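Local coordinates for POP2 (Saccharomyces cerevisiae, PDB 1UOC), which acts as a nuclease subunit of the CCR4-NOT mRNA deadenylase complex, its RNase domain degrading RNA from the 3' end with a preference for poly(A), at residues A[200-203]-A[204-207]; A[253-256]-A[257-261]; A[186-189]-A[190-194]. All coordinates share one frame; numbering follows the deposited sequence.

Contact 1. Residues A[200-203]-A[204-207]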
loop_
_atom_site.group_PDB
_atom_site.type_symbol
_atom_site.label_atom_id
_atom_site.label_comp_id
_atom_site.label_asym_id
_atom_site.label_seq_id
_atom_site.Cartn_x
_atom_site.Cartn_y
_atom_site.Cartn_z
ATOM N N LEU A 200 0.449 8.832 2.745
ATOM C CA LEU A 200 0.941 9.836 1.816
ATOM C C LEU A 200 -0.177 10.758 1.340
ATOM O O LEU A 200 0.044 11.943 1.115
ATOM C CB LEU A 200 1.613 9.152 0.619
ATOM C CG LEU A 200 2.179 10.059 -0.471
ATOM C CD1 LEU A 200 3.054 11.121 0.146
ATOM C CD2 LEU A 200 2.957 9.217 -1.456
ATOM N N ASN A 201 -1.374 10.207 1.190
ATOM C CA ASN A 201 -2.526 10.979 0.750
ATOM C C ASN A 201 -2.775 12.120 1.743
ATOM O O ASN A 201 -3.008 13.272 1.372
ATOM C CB ASN A 201 -3.744 10.050 0.670
ATOM C CG ASN A 201 -5.031 10.796 0.398
ATOM O OD1 ASN A 201 -5.525 11.531 1.250
ATOM N ND2 ASN A 201 -5.577 10.621 -0.799
ATOM N N LEU A 202 -2.711 11.788 3.021
ATOM C CA LEU A 202 -2.913 12.774 4.062
ATOM C C LEU A 202 -1.773 13.806 4.099
ATOM O O LEU A 202 -2.027 15.005 4.205
ATOM C CB LEU A 202 -3.071 12.045 5.397
ATOM C CG LEU A 202 -3.277 12.857 6.666
ATOM C CD1 LEU A 202 -1.929 13.264 7.196
ATOM C CD2 LEU A 202 -4.166 14.066 6.397
ATOM N N VAL A 203 -0.526 13.360 4.000
ATOM C CA VAL A 203 0.596 14.291 4.020
ATOM C C VAL A 203 0.468 15.297 2.871
ATOM O O VAL A 203 0.721 16.495 3.046
ATOM C CB VAL A 203 1.957 13.555 3.879
ATOM C CG1 VAL A 203 3.095 14.565 3.784
ATOM C CG2 VAL A 203 2.188 12.638 5.063
ATOM N N TYR A 204 0.071 14.800 1.700
ATOM C CA TYR A 204 -0.089 15.628 0.519
ATOM C C TYR A 204 -1.306 16.540 0.648
ATOM O O TYR A 204 -1.236 17.717 0.298
ATOM C CB TYR A 204 -0.217 14.736 -0.723
ATOM C CG TYR A 204 -0.317 15.471 -2.048
ATOM C CD1 TYR A 204 0.618 16.443 -2.409
ATOM C CD2 TYR A 204 -1.330 15.165 -2.957
ATOM C CE1 TYR A 204 0.543 17.089 -3.639
ATOM C CE2 TYR A 204 -1.413 15.802 -4.191
ATOM C CZ TYR A 204 -0.477 16.760 -4.524
ATOM O OH TYR A 204 -0.567 17.391 -5.745
ATOM N N LYS A 205 -2.416 16.006 1.152
ATOM C CA LYS A 205 -3.611 16.821 1.301
ATOM C C LYS A 205 -3.350 18.053 2.150
ATOM O O LYS A 205 -3.836 19.133 1.834
ATOM C CB LYS A 205 -4.781 16.032 1.915
ATOM C CG LYS A 205 -6.014 16.922 2.143
ATOM C CD LYS A 205 -7.326 16.150 2.319
ATOM C CE LYS A 205 -7.469 15.535 3.701
ATOM N NZ LYS A 205 -6.383 14.550 3.989
ATOM N N ILE A 206 -2.586 17.913 3.226
ATOM C CA ILE A 206 -2.343 19.078 4.050
ATOM C C ILE A 206 -1.276 19.980 3.443
ATOM O O ILE A 206 -1.210 21.162 3.769
ATOM C CB ILE A 206 -1.996 18.703 5.524
ATOM C CG1 ILE A 206 -0.500 18.533 5.718
ATOM C CG2 ILE A 206 -2.728 17.433 5.922
ATOM C CD1 ILE A 206 -0.116 18.505 7.183
ATOM N N ILE A 207 -0.438 19.440 2.566
ATOM C CA ILE A 207 0.569 20.276 1.913
ATOM C C ILE A 207 -0.197 21.034 0.838
ATOM O O ILE A 207 -0.176 22.262 0.778
ATOM C CB ILE A 207 1.667 19.454 1.194
ATOM C CG1 ILE A 207 2.652 18.863 2.201
ATOM C CG2 ILE A 207 2.401 20.341 0.193
ATOM C CD1 ILE A 207 3.757 18.041 1.548
#
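K205 curls back along its own helix toward L202 and N201, one turn before it, and its course can be followed atom by atom. CB rests 3.3 Å from the carbonyl oxygen N201 O, the same oxygen that accepts the K205 backbone N-H at 2.8 Å. CG leaves anti to the backbone N (chi1 177°), and two later bends, at chi3 and chi4, turn the chain round on itself. The ammonium group therefore ends against an apolar neighbour: K205 NZ lies 3.3 Å from the methyl carbon L202 CD2, while N201 OD1 stays more distant, 4.2 Å from NZ.

Such backbone bonds from residue i+4 to residue i define the alpha helix, here the short helix 200-207 that follows directly on edge strand 197-199 of the RNase D-type nuclease domain. D199 OD1, just before the first turn, accepts a hydrogen bond from L202 N.

Two apolar pairs four residues apart lie along the helix. L202 CD2, besides meeting the lysine, packs 3.7 Å from I206 CG2, the two side chains crossing at a slant. V203 and I207 run side by side and point the same way, V203 CG1 being 4.2 Å from I207 CD1. The backbone bond beneath that pair, I207 N to V203 O, is weak, bent to 135° at the hydrogen.

Contact 2. Residues A[253-256]-A[257-261]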
loop_
_atom_site.group_PDB
_atom_site.type_symbol
_atom_site.label_atom_id
_atom_site.label_comp_id
_atom_site.label_asym_id
_atom_site.label_seq_id
_atom_site.Cartn_x
_atom_site.Cartn_y
_atom_site.Cartn_z
ATOM N N LEU A 253 4.654 3.496 -7.376
ATOM C CA LEU A 253 4.461 4.929 -7.601
ATOM C C LEU A 253 4.367 5.664 -6.276
ATOM O O LEU A 253 4.900 6.765 -6.109
ATOM C CB LEU A 253 3.177 5.175 -8.421
ATOM C CG LEU A 253 2.930 6.605 -8.928
ATOM C CD1 LEU A 253 4.132 7.079 -9.734
ATOM C CD2 LEU A 253 1.665 6.654 -9.795
ATOM N N MET A 254 3.664 5.036 -5.346
ATOM C CA MET A 254 3.442 5.549 -4.002
ATOM C C MET A 254 4.769 5.799 -3.299
ATOM O O MET A 254 5.032 6.897 -2.814
ATOM C CB MET A 254 2.636 4.507 -3.228
ATOM C CG MET A 254 1.867 4.999 -2.031
ATOM S SD MET A 254 0.991 3.624 -1.247
ATOM C CE MET A 254 -0.073 3.128 -2.596
ATOM N N LEU A 255 5.611 4.770 -3.242
ATOM C CA LEU A 255 6.918 4.871 -2.584
ATOM C C LEU A 255 7.859 5.898 -3.247
ATOM O O LEU A 255 8.568 6.642 -2.569
ATOM C CB LEU A 255 7.587 3.494 -2.574
ATOM C CG LEU A 255 8.892 3.367 -1.803
ATOM C CD1 LEU A 255 8.618 3.654 -0.319
ATOM C CD2 LEU A 255 9.483 1.975 -1.993
ATOM N N LEU A 256 7.875 5.909 -4.576
ATOM C CA LEU A 256 8.711 6.840 -5.342
ATOM C C LEU A 256 8.293 8.258 -4.989
ATOM O O LEU A 256 9.122 9.133 -4.739
ATOM C CB LEU A 256 8.490 6.608 -6.842
ATOM C CG LEU A 256 9.565 6.024 -7.759
ATOM C CD1 LEU A 256 10.613 5.267 -6.969
ATOM C CD2 LEU A 256 8.868 5.135 -8.797
ATOM N N SER A 257 6.983 8.472 -4.975
ATOM C CA SER A 257 6.426 9.773 -4.661
ATOM C C SER A 257 6.728 10.177 -3.225
ATOM O O SER A 257 7.119 11.310 -2.972
ATOM C CB SER A 257 4.913 9.776 -4.913
ATOM O OG SER A 257 4.638 9.610 -6.296
ATOM N N PHE A 258 6.561 9.253 -2.285
ATOM C CA PHE A 258 6.838 9.571 -0.891
ATOM C C PHE A 258 8.280 10.023 -0.695
ATOM O O PHE A 258 8.543 11.062 -0.098
ATOM C CB PHE A 258 6.598 8.357 0.015
ATOM C CG PHE A 258 6.902 8.624 1.445
ATOM C CD1 PHE A 258 5.986 9.298 2.249
ATOM C CD2 PHE A 258 8.141 8.281 1.980
ATOM C CE1 PHE A 258 6.306 9.636 3.569
ATOM C CE2 PHE A 258 8.472 8.613 3.292
ATOM C CZ PHE A 258 7.548 9.295 4.092
ATOM N N CYS A 259 9.216 9.219 -1.179
ATOM C CA CYS A 259 10.618 9.532 -1.017
ATOM C C CYS A 259 11.071 10.804 -1.750
ATOM O O CYS A 259 11.953 11.514 -1.270
ATOM C CB CYS A 259 11.455 8.321 -1.440
ATOM S SG CYS A 259 11.234 6.896 -0.349
ATOM N N GLN A 260 10.472 11.090 -2.901
ATOM C CA GLN A 260 10.837 12.283 -3.653
ATOM C C GLN A 260 10.217 13.514 -3.001
ATOM O O GLN A 260 10.896 14.524 -2.789
ATOM C CB GLN A 260 10.364 12.172 -5.098
ATOM C CG GLN A 260 10.830 13.328 -5.957
ATOM C CD GLN A 260 12.301 13.221 -6.329
ATOM O OE1 GLN A 260 13.128 12.746 -5.544
ATOM N NE2 GLN A 260 12.638 13.673 -7.533
ATOM N N LEU A 261 8.925 13.434 -2.688
ATOM C CA LEU A 261 8.246 14.552 -2.042
ATOM C C LEU A 261 8.986 14.876 -0.748
ATOM O O LEU A 261 9.217 16.038 -0.420
ATOM C CB LEU A 261 6.787 14.198 -1.725
ATOM C CG LEU A 261 5.928 15.296 -1.075
ATOM C CD1 LEU A 261 5.849 16.511 -1.996
ATOM C CD2 LEU A 261 4.528 14.759 -0.793
#
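S257 turns its hydroxyl back along the helix to L253, while the larger side chains of this turn fan outward from the axis. The serine oxygen stands anti to its own carbonyl carbon (chi1 -66°), which carries it beside the backbone N and within 2.9 Å of L253 O; the hydroxyl is the donor. S257 N gives a second bond to the same oxygen, also 2.9 Å long. The two donors arrive from opposite faces of the carbonyl plane, the hydroxyl tilted 33° from it and the amide 27°, so two bonds hold the one oxygen from either side of its plane. An alanine in place of S257 would remove the hydroxyl and would probably leave L253 O with the backbone amide as its one partner from this residue.

This is the familiar way a buried serine satisfies its hydroxyl inside an alpha helix, here helix 247-264, whose first turn carries Q250, a predicted ligand of the catalytic divalent metal. The neighbouring M254 reaches S44, another predicted ligand, on strand 40-48 of the central sheet.

C259 adopts the same first torsion as the serine, its SG also standing beside its backbone N. Through that turn the sulfur comes 4.2 Å from L255 CD1, a loose apolar approach; the backbone bond below, C259 N to L255 O, is almost straight. F258 is turned differently: its CG stands anti to the backbone N, and the ring leads away from the preceding turn, leaving CB 3.5 Å from M254 O. The F258 side chain packs on H40 of strand 40-48 and on L200 of helix 200-207; S257 also touches L200, and meets L232 and A233 of helix 229-235.

Contact 3. Residues A[186-189]-A[190-194]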
loop_
_atom_site.group_PDB
_atom_site.type_symbol
_atom_site.label_atom_id
_atom_site.label_comp_id
_atom_site.label_asym_id
_atom_site.label_seq_id
_atom_site.Cartn_x
_atom_site.Cartn_y
_atom_site.Cartn_z
ATOM N N PHE A 186 -9.362 -0.314 16.754
ATOM C CA PHE A 186 -8.799 -0.569 15.434
ATOM C C PHE A 186 -7.448 0.133 15.368
ATOM O O PHE A 186 -6.433 -0.458 15.005
ATOM C CB PHE A 186 -9.738 -0.009 14.362
ATOM C CG PHE A 186 -9.135 0.065 12.987
ATOM C CD1 PHE A 186 -8.766 -1.089 12.309
ATOM C CD2 PHE A 186 -8.992 1.293 12.346
ATOM C CE1 PHE A 186 -8.267 -1.021 10.999
ATOM C CE2 PHE A 186 -8.497 1.369 11.045
ATOM C CZ PHE A 186 -8.136 0.210 10.373
ATOM N N GLU A 187 -7.442 1.402 15.736
ATOM C CA GLU A 187 -6.214 2.180 15.715
ATOM C C GLU A 187 -5.141 1.583 16.616
ATOM O O GLU A 187 -3.956 1.604 16.275
ATOM C CB GLU A 187 -6.504 3.623 16.121
ATOM C CG GLU A 187 -7.369 4.354 15.111
ATOM C CD GLU A 187 -7.566 5.824 15.448
ATOM O OE1 GLU A 187 -8.091 6.562 14.585
ATOM O OE2 GLU A 187 -7.201 6.241 16.567
ATOM N N TRP A 188 -5.556 1.044 17.756
ATOM C CA TRP A 188 -4.612 0.441 18.688
ATOM C C TRP A 188 -3.875 -0.715 18.012
ATOM O O TRP A 188 -2.655 -0.767 18.025
ATOM C CB TRP A 188 -5.336 -0.079 19.940
ATOM C CG TRP A 188 -4.389 -0.501 21.033
ATOM C CD1 TRP A 188 -3.818 0.307 21.976
ATOM C CD2 TRP A 188 -3.849 -1.815 21.250
ATOM N NE1 TRP A 188 -2.953 -0.420 22.763
ATOM C CE2 TRP A 188 -2.950 -1.722 22.342
ATOM C CE3 TRP A 188 -4.026 -3.058 20.619
ATOM C CZ2 TRP A 188 -2.235 -2.828 22.824
ATOM C CZ3 TRP A 188 -3.309 -4.165 21.099
ATOM C CH2 TRP A 188 -2.423 -4.035 22.191
ATOM N N TRP A 189 -4.621 -1.641 17.420
ATOM C CA TRP A 189 -4.019 -2.787 16.752
ATOM C C TRP A 189 -3.139 -2.381 15.582
ATOM O O TRP A 189 -2.068 -2.956 15.381
ATOM C CB TRP A 189 -5.100 -3.755 16.270
ATOM C CG TRP A 189 -5.628 -4.620 17.352
ATOM C CD1 TRP A 189 -6.778 -4.436 18.073
ATOM C CD2 TRP A 189 -5.011 -5.803 17.871
ATOM N NE1 TRP A 189 -6.912 -5.438 19.013
ATOM C CE2 TRP A 189 -5.839 -6.287 18.912
ATOM C CE3 TRP A 189 -3.833 -6.497 17.568
ATOM C CZ2 TRP A 189 -5.529 -7.445 19.643
ATOM C CZ3 TRP A 189 -3.522 -7.650 18.298
ATOM C CH2 TRP A 189 -4.368 -8.107 19.323
ATOM N N VAL A 190 -3.602 -1.401 14.810
ATOM C CA VAL A 190 -2.852 -0.903 13.668
ATOM C C VAL A 190 -1.493 -0.378 14.123
ATOM O O VAL A 190 -0.472 -0.705 13.512
ATOM C CB VAL A 190 -3.617 0.232 12.935
ATOM C CG1 VAL A 190 -2.699 0.939 11.946
ATOM C CG2 VAL A 190 -4.798 -0.341 12.192
ATOM N N HIS A 191 -1.472 0.414 15.194
ATOM C CA HIS A 191 -0.204 0.954 15.684
ATOM C C HIS A 191 0.705 -0.157 16.201
ATOM O O HIS A 191 1.922 -0.026 16.160
ATOM C CB HIS A 191 -0.421 2.012 16.780
ATOM C CG HIS A 191 -1.107 3.256 16.294
ATOM N ND1 HIS A 191 -0.763 3.888 15.115
ATOM C CD2 HIS A 191 -2.107 3.993 16.835
ATOM C CE1 HIS A 191 -1.522 4.959 14.954
ATOM N NE2 HIS A 191 -2.345 5.046 15.983
ATOM N N GLN A 192 0.120 -1.256 16.672
ATOM C CA GLN A 192 0.908 -2.384 17.176
ATOM C C GLN A 192 1.582 -3.157 16.038
ATOM O O GLN A 192 2.725 -3.578 16.172
ATOM C CB GLN A 192 0.022 -3.333 17.997
ATOM C CG GLN A 192 -0.402 -2.771 19.365
ATOM C CD GLN A 192 0.798 -2.319 20.176
ATOM O OE1 GLN A 192 1.844 -2.958 20.156
ATOM N NE2 GLN A 192 0.652 -1.220 20.890
ATOM N N TYR A 193 0.874 -3.341 14.921
ATOM C CA TYR A 193 1.442 -4.046 13.770
ATOM C C TYR A 193 2.328 -3.145 12.924
ATOM O O TYR A 193 3.302 -3.604 12.321
ATOM C CB TYR A 193 0.342 -4.628 12.880
ATOM C CG TYR A 193 -0.306 -5.868 13.452
ATOM C CD1 TYR A 193 -1.638 -5.859 13.850
ATOM C CD2 TYR A 193 0.426 -7.051 13.613
ATOM C CE1 TYR A 193 -2.229 -6.995 14.401
ATOM C CE2 TYR A 193 -0.155 -8.186 14.157
ATOM C CZ TYR A 193 -1.480 -8.150 14.550
ATOM O OH TYR A 193 -2.046 -9.270 15.111
ATOM N N MET A 194 1.988 -1.860 12.875
ATOM C CA MET A 194 2.768 -0.904 12.088
ATOM C C MET A 194 3.051 0.313 12.950
ATOM O O MET A 194 2.384 1.346 12.831
ATOM C CB MET A 194 1.997 -0.467 10.831
ATOM C CG MET A 194 1.559 -1.596 9.932
ATOM S SD MET A 194 0.835 -0.995 8.396
ATOM C CE MET A 194 -0.403 0.067 9.052
#
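V190 sets a methyl group over the ring of F186, a pair on the buried side of the helix. Its CG2 lies 3.9 Å from the centroid of the F186 ring, close to the ring normal, a CH-pi contact displaced toward the CE1 rim. The valine's first torsion (chi1 168°) puts CG1 anti to the backbone N and CG2 beside it, within 3.3 Å of F186 O.

On the solvent side the pairing is of the same kind but between exposed residues. Q192 CG sits 3.6 Å from the centroid of the six-membered ring of W188, almost on its normal, and the bent glutamine chain carries its amide over the indole at 33° to the ring plane. E187 turns back instead to K183, one turn earlier, in a salt bridge.

Between these two sides, toward helix 165-174, W189 and Y193 form a looser pair: they lie side by side with their planes 25° apart, but slid so far that the rings barely overlap. Their centroids are 6.0 Å apart, and W189 CE3 to Y193 CE1 marks the nearest approach of the two side chains.

Helix 183-193 ends here, M194 being the first residue to leave helical geometry. V190, W189 and Y193 all lean on I171 of helix 165-174, Y193 also touches the bound xenon, and V190 meets F197 on edge strand 197-199.

How the contacts relate
Along the chain contact 3 comes first, on helix 183-193; strand 197-199, at one edge of the mixed sheet, separates it from contact 1 on helix 200-207, and contact 2 follows on helix 247-264. Contacts 1 and 2 have centres 12 Å apart and touch: L200 CD2 lies 3.4 Å from M254 O, and L261 also packs on L200. Contact 3 stands apart, its centre 21 Å from that of contact 1 and 23 Å from that of contact 2. All three helices belong to one nuclease domain, and the touching pair joins the edge-strand helix to the one bearing Q250, a predicted metal ligand.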